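Local coordinates for copper-containing nitrite reductase (Thermus scotoductus, PDB 6HBE), which probably reduces nitrite to nitric oxide with electrons from cytochrome c, working as a copper-dependent homotrimer in denitrification, at residues L176-N181 with A272-L277; T212-V217 with T266-T271. All coordinates share one frame; numbering follows the deposited sequence.

Contact 1. Residues L176-N181 with A272-L277; sequences LYVMFN and AIKGAL
The F180 ring lays one face over A276, whose CB stands 4.3 Å from the ring centroid and 20° off the ring normal, a CH-pi contact. The Y177 ring meets the other segment at its edge, where K274 O lies near the ring plane; one of its faces is taken by L176 CG, 3.6 Å above the centre. Its hydroxyl bonds to R309 and to H410 of the second subunit.

The chain 272-277 leaves a short helix through a Schellman motif and then runs alongside strand 177-180 without true sheet pairing. One backbone bond joins them, V178 N to K274 O at 3.3 Å, with the donor well above the carbonyl plane. V178 O faces G275, and a side chain there would clash with it; the positive phi, 137°, calls for glycine on its own account. Beside it A276 is small enough to fit between V178 CG1 and the F180 ring. K274 CG lies anti to its carbonyl carbon (chi1 -70°), and the extended chain passes L176 O, its CD 3.7 Å away, to deliver NZ to A175 O and to Y171 O of the second subunit.

A serine in place of F180 would probably strip the methyl of A276 of its aromatic cover and open a gap beside L277 N. A water accepts from F180 N and lies 2.9 Å from G275 O, to which it probably donates. The join therefore rests on apolar cover, one direct backbone bond and a probable water bridge, while Y177 and K274 reach across the subunit boundary.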
loop_
_atom_site.group_PDB
_atom_site.type_symbol
_atom_site.label_atom_id
_atom_site.label_comp_id
_atom_site.label_asym_id
_atom_site.label_seq_id
_atom_site.Cartn_x
_atom_site.Cartn_y
_atom_site.Cartn_z
ATOM N N LEU C 176 -8.166 2.092 -9.295
ATOM C CA LEU C 176 -8.956 1.273 -10.232
ATOM C C LEU C 176 -8.088 0.832 -11.430
ATOM O O LEU C 176 -8.080 -0.364 -11.790
ATOM C CB LEU C 176 -10.216 2.014 -10.701
ATOM C CG LEU C 176 -11.126 1.330 -11.697
ATOM C CD1 LEU C 176 -11.727 0.061 -11.157
ATOM C CD2 LEU C 176 -12.234 2.306 -12.138
ATOM N N TYR C 177 -7.334 1.767 -12.020
ATOM C CA TYR C 177 -6.481 1.429 -13.157
ATOM C C TYR C 177 -5.098 1.998 -12.901
ATOM O O TYR C 177 -4.962 3.002 -12.179
ATOM C CB TYR C 177 -7.053 1.946 -14.490
ATOM C CG TYR C 177 -8.441 1.424 -14.817
ATOM C CD1 TYR C 177 -8.699 0.068 -14.882
ATOM C CD2 TYR C 177 -9.502 2.313 -15.049
ATOM C CE1 TYR C 177 -10.004 -0.420 -15.122
ATOM C CE2 TYR C 177 -10.795 1.833 -15.316
ATOM C CZ TYR C 177 -11.037 0.477 -15.380
ATOM O OH TYR C 177 -12.346 0.034 -15.668
ATOM N N VAL C 178 -4.101 1.307 -13.441
ATOM C CA VAL C 178 -2.702 1.793 -13.446
ATOM C C VAL C 178 -2.149 1.614 -14.858
ATOM O O VAL C 178 -2.354 0.561 -15.467
ATOM C CB VAL C 178 -1.839 1.074 -12.399
ATOM C CG1 VAL C 178 -0.472 1.759 -12.294
ATOM C CG2 VAL C 178 -2.518 1.091 -11.033
ATOM N N MET C 179 -1.488 2.627 -15.393
ATOM C CA MET C 179 -1.241 2.688 -16.876
ATOM C C MET C 179 0.017 3.427 -17.283
ATOM O O MET C 179 0.488 4.294 -16.536
ATOM C CB MET C 179 -2.466 3.287 -17.617
ATOM C CG MET C 179 -2.844 4.715 -17.292
ATOM S SD MET C 179 -4.587 5.131 -17.702
ATOM C CE MET C 179 -5.344 4.489 -16.228
ATOM N N PHE C 180 0.555 3.065 -18.465
ATOM C CA PHE C 180 1.688 3.795 -19.077
ATOM C C PHE C 180 1.080 4.767 -20.121
ATOM O O PHE C 180 0.261 4.368 -20.981
ATOM C CB PHE C 180 2.702 2.870 -19.786
ATOM C CG PHE C 180 3.394 1.850 -18.898
ATOM C CD1 PHE C 180 3.866 2.176 -17.609
ATOM C CD2 PHE C 180 3.631 0.554 -19.363
ATOM C CE1 PHE C 180 4.524 1.229 -16.823
ATOM C CE2 PHE C 180 4.285 -0.385 -18.573
ATOM C CZ PHE C 180 4.719 -0.053 -17.298
ATOM N N ASN C 181 1.496 6.025 -20.060
ATOM C CA ASN C 181 1.018 7.075 -20.982
ATOM C C ASN C 181 -0.523 7.126 -21.199
ATOM O O ASN C 181 -1.020 7.272 -22.314
ATOM C CB ASN C 181 1.828 6.973 -22.278
ATOM C CG ASN C 181 3.281 7.341 -22.050
ATOM O OD1 ASN C 181 3.612 7.937 -21.017
ATOM N ND2 ASN C 181 4.159 6.985 -22.985
ATOM N N ALA C 272 0.419 -4.126 -12.373
ATOM C CA ALA C 272 0.583 -4.597 -13.775
ATOM C C ALA C 272 -0.727 -5.167 -14.305
ATOM O O ALA C 272 -1.101 -4.938 -15.448
ATOM C CB ALA C 272 1.650 -5.672 -13.868
ATOM N N ILE C 273 -1.423 -5.868 -13.437
ATOM C CA ILE C 273 -2.702 -6.516 -13.803
ATOM C C ILE C 273 -3.830 -5.517 -14.120
ATOM O O ILE C 273 -4.851 -5.895 -14.757
ATOM C CB ILE C 273 -3.108 -7.526 -12.690
ATOM C CG1 ILE C 273 -4.051 -8.632 -13.206
ATOM C CG2 ILE C 273 -3.700 -6.823 -11.495
ATOM C CD1 ILE C 273 -4.123 -9.816 -12.287
ATOM N N LYS C 274 -3.666 -4.279 -13.666
ATOM C CA LYS C 274 -4.614 -3.173 -13.815
ATOM C C LYS C 274 -4.351 -2.270 -15.033
ATOM O O LYS C 274 -5.069 -1.270 -15.204
ATOM C CB LYS C 274 -4.600 -2.299 -12.523
ATOM C CG LYS C 274 -5.206 -2.968 -11.295
ATOM C CD LYS C 274 -5.220 -2.070 -10.072
ATOM C CE LYS C 274 -5.737 -2.779 -8.820
ATOM N NZ LYS C 274 -5.619 -1.945 -7.582
ATOM N N GLY C 275 -3.317 -2.586 -15.850
ATOM C CA GLY C 275 -3.065 -1.881 -17.100
ATOM C C GLY C 275 -1.620 -1.521 -17.431
ATOM O O GLY C 275 -1.380 -1.017 -18.513
ATOM N N ALA C 276 -0.687 -1.752 -16.523
ATOM C CA ALA C 276 0.729 -1.219 -16.657
ATOM C C ALA C 276 1.647 -2.328 -17.179
ATOM O O ALA C 276 2.512 -2.885 -16.456
ATOM C CB ALA C 276 1.195 -0.672 -15.320
ATOM N N LEU C 277 1.438 -2.637 -18.466
ATOM C CA LEU C 277 2.200 -3.652 -19.176
ATOM C C LEU C 277 2.159 -3.226 -20.667
ATOM O O LEU C 277 1.097 -2.806 -21.155
ATOM C CB LEU C 277 1.559 -5.047 -18.961
ATOM C CG LEU C 277 2.277 -6.295 -19.562
ATOM C CD1 LEU C 277 2.051 -7.577 -18.753
ATOM C CD2 LEU C 277 1.931 -6.523 -21.044
HETATM O O HOH W 1 -0.446 1.089 -20.280
#

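Contact 2. Residues T212-V217 with T266-T271. With CU (copper (II) ion), chain E.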
loop_
_atom_site.group_PDB
_atom_site.type_symbol
_atom_site.label_atom_id
_atom_site.label_comp_id
_atom_site.label_asym_id
_atom_site.label_seq_id
_atom_site.Cartn_x
_atom_site.Cartn_y
_atom_site.Cartn_z
ATOM N N THR C 212 4.094 2.559 -5.517
ATOM C CA THR C 212 5.501 2.447 -5.947
ATOM C C THR C 212 5.525 1.539 -7.184
ATOM O O THR C 212 4.612 0.716 -7.379
ATOM C CB THR C 212 6.319 1.888 -4.755
ATOM O OG1 THR C 212 6.339 2.877 -3.700
ATOM C CG2 THR C 212 7.765 1.481 -5.128
ATOM N N SER C 213 6.563 1.691 -8.005
ATOM C CA SER C 213 6.776 0.937 -9.255
ATOM C C SER C 213 8.138 0.271 -9.229
ATOM O O SER C 213 9.081 0.816 -8.645
ATOM C CB SER C 213 6.688 1.877 -10.460
ATOM O OG SER C 213 6.808 1.184 -11.709
ATOM N N THR C 214 8.250 -0.894 -9.867
ATOM C CA THR C 214 9.534 -1.551 -10.119
ATOM C C THR C 214 9.565 -1.891 -11.610
ATOM O O THR C 214 9.099 -2.957 -12.032
ATOM C CB THR C 214 9.798 -2.807 -9.226
ATOM O OG1 THR C 214 8.625 -3.633 -9.158
ATOM C CG2 THR C 214 10.162 -2.368 -7.792
ATOM N N LEU C 215 10.131 -0.985 -12.405
ATOM C CA LEU C 215 10.110 -1.138 -13.879
ATOM C C LEU C 215 11.051 -2.247 -14.335
ATOM O O LEU C 215 12.148 -2.362 -13.809
ATOM C CB LEU C 215 10.461 0.159 -14.604
ATOM C CG LEU C 215 10.112 0.220 -16.097
ATOM C CD1 LEU C 215 8.619 0.239 -16.321
ATOM C CD2 LEU C 215 10.708 1.452 -16.740
ATOM N N HIS C 216 10.592 -3.059 -15.286
ATOM C CA HIS C 216 11.281 -4.295 -15.702
ATOM C C HIS C 216 11.070 -4.526 -17.213
ATOM O O HIS C 216 10.009 -4.162 -17.736
ATOM C CB HIS C 216 10.748 -5.480 -14.878
ATOM C CG HIS C 216 11.206 -6.833 -15.351
ATOM N ND1 HIS C 216 12.491 -7.309 -15.156
ATOM C CD2 HIS C 216 10.527 -7.829 -15.974
ATOM C CE1 HIS C 216 12.589 -8.530 -15.655
ATOM N NE2 HIS C 216 11.408 -8.871 -16.158
ATOM N N VAL C 217 12.050 -5.131 -17.896
ATOM C CA VAL C 217 11.844 -5.660 -19.280
ATOM C C VAL C 217 12.103 -7.177 -19.311
ATOM O O VAL C 217 13.183 -7.608 -18.947
ATOM C CB VAL C 217 12.740 -4.956 -20.354
ATOM C CG1 VAL C 217 12.547 -5.616 -21.731
ATOM C CG2 VAL C 217 12.397 -3.498 -20.485
ATOM N N THR C 266 5.731 -3.243 -14.776
ATOM C CA THR C 266 6.057 -3.035 -13.360
ATOM C C THR C 266 5.932 -4.361 -12.627
ATOM O O THR C 266 4.909 -5.070 -12.722
ATOM C CB THR C 266 5.194 -1.950 -12.626
ATOM O OG1 THR C 266 5.471 -2.022 -11.223
ATOM C CG2 THR C 266 3.684 -2.149 -12.837
ATOM N N HIS C 267 6.932 -4.694 -11.823
ATOM C CA HIS C 267 6.903 -5.970 -11.082
ATOM C C HIS C 267 6.034 -5.916 -9.791
ATOM O O HIS C 267 5.958 -6.889 -9.064
ATOM C CB HIS C 267 8.317 -6.527 -10.841
ATOM C CG HIS C 267 8.504 -7.908 -11.410
ATOM N ND1 HIS C 267 8.063 -9.042 -10.774
ATOM C CD2 HIS C 267 9.030 -8.322 -12.596
ATOM C CE1 HIS C 267 8.338 -10.100 -11.522
ATOM N NE2 HIS C 267 8.917 -9.688 -12.635
ATOM N N VAL C 268 5.359 -4.778 -9.548
ATOM C CA VAL C 268 4.316 -4.676 -8.539
ATOM C C VAL C 268 3.056 -5.230 -9.243
ATOM O O VAL C 268 2.305 -4.472 -9.942
ATOM C CB VAL C 268 4.106 -3.224 -8.041
ATOM C CG1 VAL C 268 2.989 -3.172 -6.995
ATOM C CG2 VAL C 268 5.414 -2.672 -7.470
ATOM N N PHE C 269 2.874 -6.541 -9.120
ATOM C CA PHE C 269 1.978 -7.267 -10.060
ATOM C C PHE C 269 0.487 -6.988 -9.842
ATOM O O PHE C 269 -0.269 -7.118 -10.793
ATOM C CB PHE C 269 2.278 -8.780 -10.084
ATOM C CG PHE C 269 3.363 -9.217 -11.057
ATOM C CD1 PHE C 269 3.994 -8.339 -11.955
ATOM C CD2 PHE C 269 3.747 -10.540 -11.079
ATOM C CE1 PHE C 269 4.982 -8.778 -12.836
ATOM C CE2 PHE C 269 4.721 -10.996 -11.974
ATOM C CZ PHE C 269 5.338 -10.124 -12.856
ATOM N N GLY C 270 0.089 -6.506 -8.653
ATOM C CA GLY C 270 -1.271 -5.998 -8.458
ATOM C C GLY C 270 -1.589 -4.680 -9.162
ATOM O O GLY C 270 -2.763 -4.287 -9.230
ATOM N N THR C 271 -0.559 -3.980 -9.671
ATOM C CA THR C 271 -0.728 -2.836 -10.566
ATOM C C THR C 271 -0.488 -3.174 -12.063
ATOM O O THR C 271 -1.146 -2.600 -12.936
ATOM C CB THR C 271 0.153 -1.657 -10.160
ATOM O OG1 THR C 271 1.556 -1.941 -10.375
ATOM C CG2 THR C 271 -0.110 -1.275 -8.700
HETATM CU CU CU E . 9.597 -11.049 -14.028
HETATM O O HOH W 2 3.620 -0.253 -9.898
HETATM O O HOH W 3 9.661 -11.209 -16.001
#
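T212 meets V268 through its backbone: T212 O lies 3.5 Å from V268 CG2, and the same oxygen accepts from a water that also donates to T271 OG1 and is hydrogen-bonded to T266 OG1. The next residue, S213, sets its OG beside the T266 side chain, although its stronger partner is Q160.

T214 is gripped at both backbone polar atoms. Its N gives a nearly straight bond, 169°, to T266 OG1, and its O receives H267 N at 2.8 Å. T266 holds its OG1 anti to its own N (chi1 170°), from where the hydroxyl also accepts V268 N at 3.2 Å, closing an ST turn; a threonine thus ends the strand and starts the turn with one oxygen. T214 OG1 crosses H267 CB at 3.4 Å and bonds to P245 O of the second subunit. L215 pairs with T266 as an antiparallel, non-hydrogen-bonded bridge.

H216 carries the aromatic contact. The edge of H267, through CD2, points at the H216 ring face in a T-shaped pair with planes at 80°. H267 NE2 binds the copper at 2.1 Å, and H80 and H114 of the second subunit and a water complete its ligands. H216 NE2 is hydrogen-bonded to that water, while its ND1 bonds to Q239 O, which helps fix the ring's rotation. This is the three-histidine type 2 copper site between subunits known from copper nitrite reductases, with H216 as a second-shell residue.

Strand 213-217 lies between strands 260-266 and 241-243. Where 260-266 ends, the chain turns through H267 and V268, the latter the centre of an inverse gamma turn, into helix 269-272, with V268 at the N-cap position; V268 O takes both T271 N and T271 OG1.

In the fold
Helix 269-272 joins the two contacts, whose centres lie about 10 Å apart. Contact 2 holds the chain entering it and contact 1 the chain leaving it, and in sequence 212-271 lies within 176-277. They touch directly: A276 CB is 3.8 Å from T266 CG2, and V178 CB is 3.8 Å from T271 O. Contact 2 supplies a copper ligand, whereas contact 1 stands back from the metal, with the L277 side chain about 10 Å from the copper and the G275 position about 8 Å from a calcium ion. Both contacts also touch the second subunit, and so lie at the trimer interface.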